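Local coordinates for putative branched chain amino acid ABC transporter, periplasmic amino acid-binding protein (Brucella ovis, PDB 4XFK) that probably binds leucine, isoleucine, valine, threonine and alanine in the periplasm and delivers them to an ABC transporter for uptake, at residues V65-R70 with S88-Q93; A117-L122 with G169-N174; E96-Y101 with K126-H131; G22-T27 with W221-L226. The protein carries 1 engineered substitution. One frame throughout, in Å; residues are numbered along the deposited sequence.

Contact 1: residues V65-R70 with S88-Q93. With ACT (acetate ion), chain B.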
loop_
_atom_site.group_PDB
_atom_site.type_symbol
_atom_site.label_atom_id
_atom_site.label_comp_id
_atom_site.label_asym_id
_atom_site.label_seq_id
_atom_site.Cartn_x
_atom_site.Cartn_y
_atom_site.Cartn_z
ATOM N N VAL A 65 -9.625 -2.221 17.801
ATOM C CA VAL A 65 -9.794 -1.838 19.202
ATOM C C VAL A 65 -8.476 -1.321 19.778
ATOM O O VAL A 65 -8.432 -0.279 20.438
ATOM C CB VAL A 65 -10.315 -3.017 20.054
ATOM C CG1 VAL A 65 -10.238 -2.688 21.541
ATOM C CG2 VAL A 65 -11.745 -3.359 19.660
ATOM N N GLY A 66 -7.396 -2.044 19.508
ATOM C CA GLY A 66 -6.082 -1.616 19.938
ATOM C C GLY A 66 -5.692 -0.274 19.350
ATOM O O GLY A 66 -5.117 0.574 20.030
ATOM N N ALA A 67 -6.012 -0.077 18.081
ATOM C CA ALA A 67 -5.654 1.151 17.390
ATOM C C ALA A 67 -6.285 2.392 18.020
ATOM O O ALA A 67 -5.637 3.429 18.119
ATOM C CB ALA A 67 -6.031 1.049 15.924
ATOM N N ALA A 68 -7.545 2.292 18.435
ATOM C CA ALA A 68 -8.217 3.431 19.049
ATOM C C ALA A 68 -7.478 3.854 20.320
ATOM O O ALA A 68 -7.256 5.040 20.569
ATOM C CB ALA A 68 -9.681 3.101 19.342
ATOM N N ASP A 69 -7.069 2.867 21.105
ATOM C CA ASP A 69 -6.315 3.121 22.319
ATOM C C ASP A 69 -4.965 3.758 21.993
ATOM O O ASP A 69 -4.551 4.728 22.631
ATOM C CB ASP A 69 -6.131 1.808 23.083
ATOM C CG ASP A 69 -5.307 1.974 24.336
ATOM O OD1 ASP A 69 -5.883 2.339 25.384
ATOM O OD2 ASP A 69 -4.084 1.732 24.276
ATOM N N ARG A 70 -4.283 3.214 20.993
ATOM C CA ARG A 70 -2.957 3.705 20.655
ATOM C C ARG A 70 -2.984 5.117 20.063
ATOM O O ARG A 70 -2.090 5.919 20.333
ATOM C CB ARG A 70 -2.221 2.720 19.731
ATOM C CG ARG A 70 -2.064 1.282 20.288
ATOM C CD ARG A 70 -1.111 1.167 21.481
ATOM N NE ARG A 70 -1.690 1.658 22.729
ATOM C CZ ARG A 70 -0.979 2.175 23.729
ATOM N NH1 ARG A 70 0.348 2.258 23.642
ATOM N NH2 ARG A 70 -1.594 2.606 24.822
ATOM N N SER A 88 -6.613 -2.085 6.466
ATOM C CA SER A 88 -7.719 -1.158 6.259
ATOM C C SER A 88 -8.759 -1.214 7.367
ATOM O O SER A 88 -9.502 -0.262 7.563
ATOM C CB SER A 88 -8.388 -1.390 4.902
ATOM O OG SER A 88 -7.547 -0.939 3.855
ATOM N N ALA A 89 -8.832 -2.333 8.075
ATOM C CA ALA A 89 -9.748 -2.415 9.210
ATOM C C ALA A 89 -9.274 -1.455 10.299
ATOM O O ALA A 89 -10.051 -0.681 10.863
ATOM C CB ALA A 89 -9.822 -3.841 9.731
ATOM N N VAL A 90 -7.979 -1.494 10.579
ATOM C CA VAL A 90 -7.379 -0.549 11.511
ATOM C C VAL A 90 -7.486 0.886 10.990
ATOM O O VAL A 90 -7.836 1.805 11.742
ATOM C CB VAL A 90 -5.917 -0.917 11.808
ATOM C CG1 VAL A 90 -5.200 0.224 12.518
ATOM C CG2 VAL A 90 -5.852 -2.202 12.649
ATOM N N ALA A 91 -7.192 1.084 9.708
ATOM C CA ALA A 91 -7.233 2.425 9.122
ATOM C C ALA A 91 -8.614 3.067 9.215
ATOM O O ALA A 91 -8.727 4.271 9.431
ATOM C CB ALA A 91 -6.787 2.389 7.679
ATOM N N GLY A 92 -9.661 2.266 9.028
ATOM C CA GLY A 92 -11.028 2.756 9.145
ATOM C C GLY A 92 -11.282 3.351 10.520
ATOM O O GLY A 92 -11.946 4.382 10.662
ATOM N N GLN A 93 -10.737 2.705 11.547
ATOM C CA GLN A 93 -10.856 3.202 12.910
ATOM C C GLN A 93 -10.001 4.453 13.118
ATOM O O GLN A 93 -10.477 5.455 13.670
ATOM C CB GLN A 93 -10.436 2.116 13.898
ATOM C CG GLN A 93 -10.717 2.472 15.337
ATOM C CD GLN A 93 -12.203 2.583 15.614
ATOM O OE1 GLN A 93 -12.998 1.762 15.146
ATOM N NE2 GLN A 93 -12.588 3.599 16.372
HETATM C C ACT B . -5.358 -3.555 3.493
HETATM O O ACT B . -6.064 -3.969 4.441
HETATM O OXT ACT B . -5.418 -2.328 3.243
HETATM C CH3 ACT B . -4.488 -4.489 2.713
#
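A67 and V90 mark the closest backbone approach of helices 63-76 and 88-104, their CA atoms 6.4 Å apart, with A68 and Q93 next at 6.7 Å. The small methyls of A67 and A68 probably allow this spacing. A67 directs its methyl at the other helix, and CB lies 3.6 Å from V90 CG1, the branch set anti to the backbone N (chi1 167°). One turn on, Q93 has CG anti to N and bends at chi2 (66°), which lays the chain alongside A68: both CG and NE2 stay 4.2 Å from A68 CB. The amide NE2 is bonded to D97 of its own helix, so the polar end is held while the aliphatic part packs. S88 begins helix 88-104 and grips an acetate ion, probably from the crystallisation liquor, through N to the acetate O (2.8 Å, 162°) and through OG to OXT (2.6 Å). Y166 OH and E118 N also hydrogen-bond it. The chemistry thus divides in two: apolar contact joins neighbouring crossover helices of the parallel-sheet lobe, while the helix N terminus, whose dipole probably helps, holds an anion that may mark where the carboxylate of an amino-acid ligand would bind.

Contact 2: residues A117-L122 with G169-N174. With ACT (acetate ion), chain B.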
loop_
_atom_site.group_PDB
_atom_site.type_symbol
_atom_site.label_atom_id
_atom_site.label_comp_id
_atom_site.label_asym_id
_atom_site.label_seq_id
_atom_site.Cartn_x
_atom_site.Cartn_y
_atom_site.Cartn_z
ATOM N N ALA A 117 -3.020 1.554 3.647
ATOM C CA ALA A 117 -4.330 0.919 3.806
ATOM C C ALA A 117 -5.130 1.235 2.551
ATOM O O ALA A 117 -5.383 2.408 2.261
ATOM C CB ALA A 117 -5.013 1.445 5.033
ATOM N N GLU A 118 -5.506 0.189 1.813
ATOM C CA GLU A 118 -5.895 0.348 0.409
ATOM C C GLU A 118 -7.401 0.253 0.108
ATOM O O GLU A 118 -7.813 0.335 -1.052
ATOM C CB GLU A 118 -5.063 -0.598 -0.481
ATOM C CG GLU A 118 -3.553 -0.413 -0.243
ATOM C CD GLU A 118 -2.663 -0.982 -1.332
ATOM O OE1 GLU A 118 -3.128 -1.182 -2.480
ATOM O OE2 GLU A 118 -1.474 -1.215 -1.025
ATOM N N ALA A 119 -8.225 0.112 1.145
ATOM C CA ALA A 119 -9.679 0.061 0.941
ATOM C C ALA A 119 -10.222 1.365 0.352
ATOM O O ALA A 119 -9.781 2.458 0.701
ATOM C CB ALA A 119 -10.381 -0.261 2.240
ATOM N N LEU A 120 -11.203 1.244 -0.534
ATOM C CA LEU A 120 -11.738 2.404 -1.236
ATOM C C LEU A 120 -12.261 3.518 -0.333
ATOM O O LEU A 120 -12.056 4.691 -0.625
ATOM C CB LEU A 120 -12.860 1.965 -2.183
ATOM C CG LEU A 120 -12.399 1.064 -3.320
ATOM C CD1 LEU A 120 -13.592 0.552 -4.100
ATOM C CD2 LEU A 120 -11.444 1.807 -4.226
ATOM N N GLU A 121 -12.940 3.157 0.752
ATOM C CA GLU A 121 -13.643 4.141 1.571
ATOM C C GLU A 121 -12.745 5.249 2.115
ATOM O O GLU A 121 -13.217 6.361 2.377
ATOM C CB GLU A 121 -14.383 3.460 2.730
ATOM C CG GLU A 121 -13.470 2.794 3.759
ATOM C CD GLU A 121 -14.230 2.236 4.950
ATOM O OE1 GLU A 121 -15.471 2.358 4.975
ATOM O OE2 GLU A 121 -13.584 1.690 5.873
ATOM N N LEU A 122 -11.454 4.963 2.287
ATOM C CA LEU A 122 -10.555 5.934 2.903
ATOM C C LEU A 122 -10.408 7.220 2.077
ATOM O O LEU A 122 -10.124 8.283 2.627
ATOM C CB LEU A 122 -9.210 5.284 3.236
ATOM C CG LEU A 122 -9.384 4.094 4.192
ATOM C CD1 LEU A 122 -8.134 3.259 4.240
ATOM C CD2 LEU A 122 -9.769 4.567 5.594
ATOM N N GLY A 169 -10.825 -6.820 0.959
ATOM C CA GLY A 169 -11.096 -7.920 0.054
ATOM C C GLY A 169 -12.406 -7.772 -0.691
ATOM O O GLY A 169 -12.516 -8.146 -1.862
ATOM N N VAL A 170 -13.410 -7.237 -0.009
ATOM C CA VAL A 170 -14.686 -6.937 -0.635
ATOM C C VAL A 170 -14.487 -5.912 -1.753
ATOM O O VAL A 170 -15.043 -6.064 -2.838
ATOM C CB VAL A 170 -15.682 -6.441 0.425
ATOM C CG1 VAL A 170 -16.933 -5.842 -0.219
ATOM C CG2 VAL A 170 -16.045 -7.592 1.356
ATOM N N ASP A 171 -13.670 -4.890 -1.498
ATOM C CA ASP A 171 -13.400 -3.892 -2.526
ATOM C C ASP A 171 -12.678 -4.493 -3.731
ATOM O O ASP A 171 -12.947 -4.110 -4.878
ATOM C CB ASP A 171 -12.560 -2.738 -1.971
ATOM C CG ASP A 171 -13.340 -1.810 -1.060
ATOM O OD1 ASP A 171 -14.584 -1.809 -1.097
ATOM O OD2 ASP A 171 -12.688 -1.053 -0.316
ATOM N N VAL A 172 -11.751 -5.421 -3.489
ATOM C CA VAL A 172 -11.079 -6.080 -4.602
ATOM C C VAL A 172 -12.086 -6.873 -5.435
ATOM O O VAL A 172 -12.123 -6.748 -6.662
ATOM C CB VAL A 172 -9.914 -7.000 -4.142
ATOM C CG1 VAL A 172 -9.362 -7.786 -5.332
ATOM C CG2 VAL A 172 -8.812 -6.175 -3.477
ATOM N N GLU A 173 -12.895 -7.691 -4.776
ATOM C CA GLU A 173 -13.904 -8.446 -5.508
ATOM C C GLU A 173 -14.812 -7.528 -6.324
ATOM O O GLU A 173 -15.065 -7.778 -7.506
ATOM C CB GLU A 173 -14.757 -9.294 -4.569
ATOM C CG GLU A 173 -15.785 -10.133 -5.331
ATOM C CD GLU A 173 -16.685 -10.944 -4.428
ATOM O OE1 GLU A 173 -16.230 -11.979 -3.906
ATOM O OE2 GLU A 173 -17.860 -10.556 -4.261
ATOM N N ASN A 174 -15.308 -6.462 -5.698
ATOM C CA ASN A 174 -16.220 -5.555 -6.389
ATOM C C ASN A 174 -15.538 -4.885 -7.583
ATOM O O ASN A 174 -16.139 -4.711 -8.637
ATOM C CB ASN A 174 -16.791 -4.508 -5.428
ATOM C CG ASN A 174 -17.780 -5.098 -4.434
ATOM O OD1 ASN A 174 -18.335 -6.175 -4.654
ATOM N ND2 ASN A 174 -18.017 -4.383 -3.340
HETATM C C ACT B . -5.358 -3.555 3.493
HETATM O O ACT B . -6.064 -3.969 4.441
HETATM O OXT ACT B . -5.418 -2.328 3.243
HETATM C CH3 ACT B . -4.488 -4.489 2.713
HETATM O O HOH W 1 -13.897 0.554 1.330
#
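L120 and D171 form the one direct hydrogen bond between the two segments: L120 N donates to D171 OD2 over 2.7 Å at 151°. The N-H arrives from above the carboxylate, 40° out of its plane. A second, indirect bond reaches the same oxygen, as water 1 accepts from E121 N at 2.8 Å and donates to D171 OD2 at 2.6 Å. One carboxylate oxygen therefore serves, directly and through water, two successive amides where the 3-10 segment 120-122 begins.

Van der Waals contact surrounds this polar centre. A119 CA is 3.4 Å from D171 OD2, and the L120 side chain slides antiparallel past that of D171, bringing CD1 to 3.9 Å from D171 CG. With CG anti to the carbonyl carbon (chi1 -73°), D171 reaches across from helix 167-184 into this corner.

The ionic relations lie outside the pair. E121, also acidic, is salt-bridged to K126, and its OE2 stays 6.8 Å from D171 OD2; E118 is paired with R141.

E118 N adds one of the bonds to the acetate, donating to OXT at 2.9 Å.

Since residues 117-122 belong to the parallel-sheet lobe and helix 167-184 to the other, D171 couples the lobes near the acetate site. Its charge would probably be eased by the amide donors, an arrangement consistent with a closed cleft.

Contact 3: residues E96-Y101 with K126-H131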
loop_
_atom_site.group_PDB
_atom_site.type_symbol
_atom_site.label_atom_id
_atom_site.label_comp_id
_atom_site.label_asym_id
_atom_site.label_seq_id
_atom_site.Cartn_x
_atom_site.Cartn_y
_atom_site.Cartn_z
ATOM N N GLU A 96 -11.380 7.675 11.421
ATOM C CA GLU A 96 -12.574 8.216 12.058
ATOM C C GLU A 96 -12.250 8.858 13.400
ATOM O O GLU A 96 -12.758 9.937 13.717
ATOM C CB GLU A 96 -13.655 7.144 12.217
ATOM C CG GLU A 96 -14.424 6.866 10.939
ATOM C CD GLU A 96 -15.051 8.121 10.358
ATOM O OE1 GLU A 96 -15.813 8.801 11.081
ATOM O OE2 GLU A 96 -14.773 8.433 9.182
ATOM N N ASP A 97 -11.389 8.211 14.178
ATOM C CA ASP A 97 -10.980 8.781 15.457
ATOM C C ASP A 97 -10.237 10.105 15.273
ATOM O O ASP A 97 -10.450 11.053 16.038
ATOM C CB ASP A 97 -10.130 7.794 16.257
ATOM C CG ASP A 97 -10.938 6.616 16.774
ATOM O OD1 ASP A 97 -12.187 6.684 16.743
ATOM O OD2 ASP A 97 -10.326 5.618 17.202
ATOM N N VAL A 98 -9.383 10.180 14.254
ATOM C CA VAL A 98 -8.683 11.426 13.954
ATOM C C VAL A 98 -9.663 12.511 13.489
ATOM O O VAL A 98 -9.600 13.659 13.942
ATOM C CB VAL A 98 -7.553 11.217 12.925
ATOM C CG1 VAL A 98 -7.053 12.559 12.413
ATOM C CG2 VAL A 98 -6.426 10.399 13.562
ATOM N N ARG A 99 -10.587 12.143 12.607
ATOM C CA ARG A 99 -11.580 13.094 12.116
ATOM C C ARG A 99 -12.406 13.677 13.262
ATOM O O ARG A 99 -12.624 14.894 13.340
ATOM C CB ARG A 99 -12.497 12.453 11.074
ATOM C CG ARG A 99 -13.457 13.453 10.436
ATOM C CD ARG A 99 -14.441 12.767 9.502
ATOM N NE ARG A 99 -15.309 11.864 10.248
ATOM C CZ ARG A 99 -16.387 12.255 10.915
ATOM N NH1 ARG A 99 -16.737 13.536 10.911
ATOM N NH2 ARG A 99 -17.117 11.365 11.575
ATOM N N LYS A 100 -12.861 12.809 14.159
ATOM C CA LYS A 100 -13.675 13.272 15.279
ATOM C C LYS A 100 -12.883 14.102 16.289
ATOM O O LYS A 100 -13.383 15.094 16.818
ATOM C CB LYS A 100 -14.380 12.101 15.952
ATOM C CG LYS A 100 -15.505 11.540 15.091
ATOM C CD LYS A 100 -16.275 10.452 15.809
ATOM C CE LYS A 100 -15.376 9.269 16.123
ATOM N NZ LYS A 100 -16.133 8.137 16.730
ATOM N N TYR A 101 -11.636 13.717 16.536
ATOM C CA TYR A 101 -10.763 14.503 17.396
ATOM C C TYR A 101 -10.601 15.903 16.816
ATOM O O TYR A 101 -10.692 16.910 17.528
ATOM C CB TYR A 101 -9.395 13.819 17.542
ATOM C CG TYR A 101 -8.403 14.638 18.341
ATOM C CD1 TYR A 101 -8.326 14.512 19.727
ATOM C CD2 TYR A 101 -7.556 15.553 17.718
ATOM C CE1 TYR A 101 -7.430 15.266 20.466
ATOM C CE2 TYR A 101 -6.662 16.322 18.458
ATOM C CZ TYR A 101 -6.605 16.168 19.829
ATOM O OH TYR A 101 -5.725 16.913 20.574
ATOM N N LYS A 126 -15.282 7.888 3.592
ATOM C CA LYS A 126 -14.592 8.317 4.810
ATOM C C LYS A 126 -13.517 9.370 4.554
ATOM O O LYS A 126 -12.732 9.685 5.441
ATOM C CB LYS A 126 -13.974 7.124 5.545
ATOM C CG LYS A 126 -14.980 6.251 6.271
ATOM C CD LYS A 126 -14.275 5.259 7.189
ATOM C CE LYS A 126 -15.273 4.509 8.056
ATOM N NZ LYS A 126 -16.286 3.806 7.225
ATOM N N CYS A 127 -13.473 9.910 3.344
ATOM C CA CYS A 127 -12.534 10.968 2.977
ATOM C C CYS A 127 -12.678 12.177 3.898
ATOM O O CYS A 127 -13.804 12.604 4.172
ATOM C CB CYS A 127 -12.815 11.380 1.526
ATOM S SG CYS A 127 -11.964 12.840 0.939
ATOM N N HIS A 128 -11.564 12.731 4.368
ATOM C CA HIS A 128 -11.589 14.009 5.073
ATOM C C HIS A 128 -10.246 14.700 4.905
ATOM O O HIS A 128 -9.267 14.095 4.443
ATOM C CB HIS A 128 -11.978 13.865 6.549
ATOM C CG HIS A 128 -11.026 13.039 7.357
ATOM N ND1 HIS A 128 -10.023 13.589 8.132
ATOM C CD2 HIS A 128 -10.929 11.698 7.511
ATOM C CE1 HIS A 128 -9.355 12.616 8.728
ATOM N NE2 HIS A 128 -9.885 11.459 8.369
ATOM N N PHE A 129 -10.211 15.975 5.263
ATOM C CA PHE A 129 -9.086 16.830 4.921
ATOM C C PHE A 129 -7.778 16.397 5.581
ATOM O O PHE A 129 -6.707 16.594 5.023
ATOM C CB PHE A 129 -9.410 18.283 5.268
ATOM C CG PHE A 129 -8.319 19.250 4.905
ATOM C CD1 PHE A 129 -8.151 19.679 3.598
ATOM C CD2 PHE A 129 -7.469 19.739 5.879
ATOM C CE1 PHE A 129 -7.142 20.578 3.269
ATOM C CE2 PHE A 129 -6.466 20.641 5.564
ATOM C CZ PHE A 129 -6.296 21.057 4.256
ATOM N N TYR A 130 -7.859 15.799 6.764
ATOM C CA TYR A 130 -6.645 15.480 7.518
ATOM C C TYR A 130 -6.172 14.037 7.341
ATOM O O TYR A 130 -5.258 13.595 8.031
ATOM C CB TYR A 130 -6.796 15.880 8.995
ATOM C CG TYR A 130 -6.872 17.384 9.175
ATOM C CD1 TYR A 130 -5.713 18.155 9.230
ATOM C CD2 TYR A 130 -8.097 18.041 9.234
ATOM C CE1 TYR A 130 -5.777 19.541 9.372
ATOM C CE2 TYR A 130 -8.170 19.420 9.370
ATOM C CZ TYR A 130 -7.011 20.163 9.435
ATOM O OH TYR A 130 -7.091 21.535 9.572
ATOM N N HIS A 131 -6.797 13.320 6.412
ATOM C CA HIS A 131 -6.286 12.042 5.934
ATOM C C HIS A 131 -5.676 12.227 4.544
ATOM O O HIS A 131 -6.249 12.915 3.680
ATOM C CB HIS A 131 -7.400 10.986 5.877
ATOM C CG HIS A 131 -7.072 9.794 5.013
ATOM N ND1 HIS A 131 -7.424 9.728 3.684
ATOM C CD2 HIS A 131 -6.432 8.629 5.285
ATOM C CE1 HIS A 131 -7.004 8.585 3.167
ATOM N NE2 HIS A 131 -6.402 7.896 4.120
#
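The type I beta turn H128-H131, which leads into edge strand 131-133, is held against helix 88-104 by a CH-pi contact between H128 and R99. R99 CB lies 3.8 Å from the centroid of the imidazole and only 4° off its normal, so the methylene sits squarely over the face. H131 CB lies against the opposite face, offset toward the rim, and K126 O meets the ring edge; H128 NE2 is bonded to T95 OG1, which further limits rotation of the ring. V98 CG1 approaches obliquely, 4.3 Å from H128 CE1. With CG anti to the backbone N (chi1 -174°), R99 extends its CG and CD past the ring before bending at chi3. Its guanidinium, turned 73° from the imidazole plane, forms a salt bridge with E96 in the conformer given, NE and NH2 both reaching OE1, the shorter bond being 2.9 Å from NH2. E96 in turn crosses K126 roughly at right angles, OE2 3.6 Å from K126 CG, though both residues have two conformers and this detail is doubtful. The lysine NZ goes to E121. In the fold, the contact fastens the turn before strand 131-133 to helix 88-104, whose D97 and Y101 pack on helix 63-76, while F129 packs on helix 322-331.

Contact 4: residues G22-T27 with W221-L226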
loop_
_atom_site.group_PDB
_atom_site.type_symbol
_atom_site.label_atom_id
_atom_site.label_comp_id
_atom_site.label_asym_id
_atom_site.label_seq_id
_atom_site.Cartn_x
_atom_site.Cartn_y
_atom_site.Cartn_z
ATOM N N GLY A 22 5.875 -9.867 17.272
ATOM C CA GLY A 22 5.123 -11.107 17.304
ATOM C C GLY A 22 4.831 -11.703 15.938
ATOM O O GLY A 22 5.246 -11.172 14.908
ATOM N N PRO A 23 4.098 -12.827 15.926
ATOM C CA PRO A 23 3.941 -13.646 14.715
ATOM C C PRO A 23 3.120 -13.002 13.596
ATOM O O PRO A 23 3.179 -13.489 12.470
ATOM C CB PRO A 23 3.259 -14.922 15.235
ATOM C CG PRO A 23 2.593 -14.513 16.503
ATOM C CD PRO A 23 3.468 -13.450 17.105
ATOM N N GLN A 24 2.382 -11.938 13.885
ATOM C CA GLN A 24 1.575 -11.289 12.856
ATOM C C GLN A 24 2.210 -10.001 12.347
ATOM O O GLN A 24 1.568 -9.246 11.619
ATOM C CB GLN A 24 0.177 -10.953 13.388
ATOM C CG GLN A 24 -0.573 -12.098 14.033
ATOM C CD GLN A 24 -0.644 -13.335 13.167
ATOM O OE1 GLN A 24 -0.719 -13.258 11.936
ATOM N NE2 GLN A 24 -0.628 -14.495 13.810
ATOM N N ALA A 25 3.463 -9.743 12.719
ATOM C CA ALA A 25 4.066 -8.426 12.495
ATOM C C ALA A 25 4.874 -8.288 11.211
ATOM O O ALA A 25 5.491 -7.258 11.003
ATOM C CB ALA A 25 4.936 -8.026 13.709
ATOM N N SER A 26 4.877 -9.280 10.325
ATOM C CA SER A 26 5.772 -9.194 9.173
ATOM C C SER A 26 5.505 -7.952 8.312
ATOM O O SER A 26 6.446 -7.280 7.877
ATOM C CB SER A 26 5.767 -10.477 8.334
ATOM O OG SER A 26 4.492 -10.747 7.787
ATOM N N THR A 27 4.238 -7.621 8.083
ATOM C CA THR A 27 3.935 -6.443 7.286
ATOM C C THR A 27 4.219 -5.155 8.061
ATOM O O THR A 27 4.840 -4.229 7.528
ATOM C CB THR A 27 2.491 -6.488 6.756
ATOM O OG1 THR A 27 2.364 -7.611 5.876
ATOM C CG2 THR A 27 2.144 -5.228 5.974
ATOM N N TRP A 221 -2.861 -11.298 1.328
ATOM C CA TRP A 221 -1.521 -11.000 1.795
ATOM C C TRP A 221 -1.298 -11.763 3.086
ATOM O O TRP A 221 -2.215 -12.423 3.592
ATOM C CB TRP A 221 -1.343 -9.492 2.016
ATOM C CG TRP A 221 -2.368 -8.861 2.918
ATOM C CD1 TRP A 221 -3.665 -8.568 2.599
ATOM C CD2 TRP A 221 -2.176 -8.419 4.267
ATOM N NE1 TRP A 221 -4.289 -7.980 3.671
ATOM C CE2 TRP A 221 -3.399 -7.877 4.706
ATOM C CE3 TRP A 221 -1.085 -8.424 5.147
ATOM C CZ2 TRP A 221 -3.566 -7.346 5.984
ATOM C CZ3 TRP A 221 -1.257 -7.900 6.422
ATOM C CH2 TRP A 221 -2.486 -7.366 6.826
ATOM N N SER A 222 -0.083 -11.683 3.618
ATOM C CA SER A 222 0.300 -12.483 4.783
ATOM C C SER A 222 0.010 -13.964 4.498
ATOM O O SER A 222 0.133 -14.421 3.356
ATOM C CB SER A 222 -0.420 -11.986 6.051
ATOM O OG SER A 222 0.084 -12.612 7.222
ATOM N N ASN A 223 -0.378 -14.718 5.520
ATOM C CA ASN A 223 -0.642 -16.145 5.344
ATOM C C ASN A 223 -1.715 -16.461 4.308
ATOM O O ASN A 223 -1.660 -17.500 3.654
ATOM C CB ASN A 223 -0.999 -16.774 6.691
ATOM C CG ASN A 223 0.076 -16.559 7.710
ATOM O OD1 ASN A 223 -0.156 -15.975 8.773
ATOM N ND2 ASN A 223 1.280 -17.001 7.381
ATOM N N ASP A 224 -2.677 -15.560 4.143
ATOM C CA ASP A 224 -3.765 -15.780 3.199
ATOM C C ASP A 224 -3.287 -15.790 1.751
ATOM O O ASP A 224 -3.999 -16.291 0.883
ATOM C CB ASP A 224 -4.863 -14.742 3.386
ATOM C CG ASP A 224 -5.688 -14.985 4.630
ATOM O OD1 ASP A 224 -5.638 -16.104 5.189
ATOM O OD2 ASP A 224 -6.408 -14.059 5.037
ATOM N N LEU A 225 -2.117 -15.206 1.472
ATOM C CA LEU A 225 -1.481 -15.418 0.171
ATOM C C LEU A 225 -0.360 -16.464 0.247
ATOM O O LEU A 225 -0.277 -17.323 -0.616
ATOM C CB LEU A 225 -0.999 -14.116 -0.486
ATOM C CG LEU A 225 -0.519 -14.246 -1.940
ATOM C CD1 LEU A 225 -1.561 -14.947 -2.817
ATOM C CD2 LEU A 225 -0.190 -12.881 -2.514
ATOM N N LEU A 226 0.475 -16.414 1.285
ATOM C CA LEU A 226 1.574 -17.372 1.428
ATOM C C LEU A 226 1.090 -18.823 1.374
ATOM O O LEU A 226 1.653 -19.653 0.651
ATOM C CB LEU A 226 2.341 -17.120 2.734
ATOM C CG LEU A 226 3.137 -15.814 2.848
ATOM C CD1 LEU A 226 3.472 -15.486 4.303
ATOM C CD2 LEU A 226 4.409 -15.890 2.021
HETATM O O HOH W 2 -1.030 -12.294 9.660
HETATM O O HOH W 3 2.074 -9.853 7.450
#
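T27 and W221 make the closest direct contact, a hydroxyl and its CB against the six-membered ring, the side chains crossing nearly at right angles. T27 OG1 is 3.6 Å from W221 CE3, and T27 CB is 4.0 Å from W221 CZ3; the approach is oblique. The rotation of T27 (chi1 -63°) brings OG1 against the ring while leaving it hydrogen-bonded to Y294. In the five-membered ring, NE1 is hydrogen-bonded to Y166, which also binds the acetate, so the indole has its own polar tether.

Water-mediated bonds supply the rest, and they converge on S222. Water 2 donates to Q24 OE1 at 2.5 Å and pairs with S222 OG at 2.7 Å, while N196 also bonds Q24 OE1. Water 3 lies 2.8 Å from T27 OG1, with a weak link of 3.4 Å to S222 OG; in the conformer given, S26 OG also bonds it.

S222 occupies the N-cap position of helix 223-235, but its hydroxyl makes no capping bond and instead meets these waters. No direct hydrogen bond joins the segments. The chemistry is therefore that of a wet seam between the lobes, where solvent bridges hydroxyls and an amide beside the aromatic wall of W221, within about 4 Å of the bound acetate at nearest atoms.

Overall arrangement
From the N terminus, the chain first passes residues 22-27, which find their partner only at 221-226, so contact 4 closes a loop of 193 residues that encloses the other three. Within it, contact 1 joins residues 65-70 to 88-93 and is complete before contacts 2 and 3 open. Contacts 2 and 3 then cross, their segments alternating as 96-101, 117-122, 126-131 and 169-174. Contacts 1 and 3 share helix 88-104 and lie wholly in the parallel-sheet lobe; contacts 2 and 4 reach over to the mixed-sheet lobe. The E121-K126 salt bridge links contacts 2 and 3, and A119 N probably donates to S88 OG, joining contacts 1 and 2.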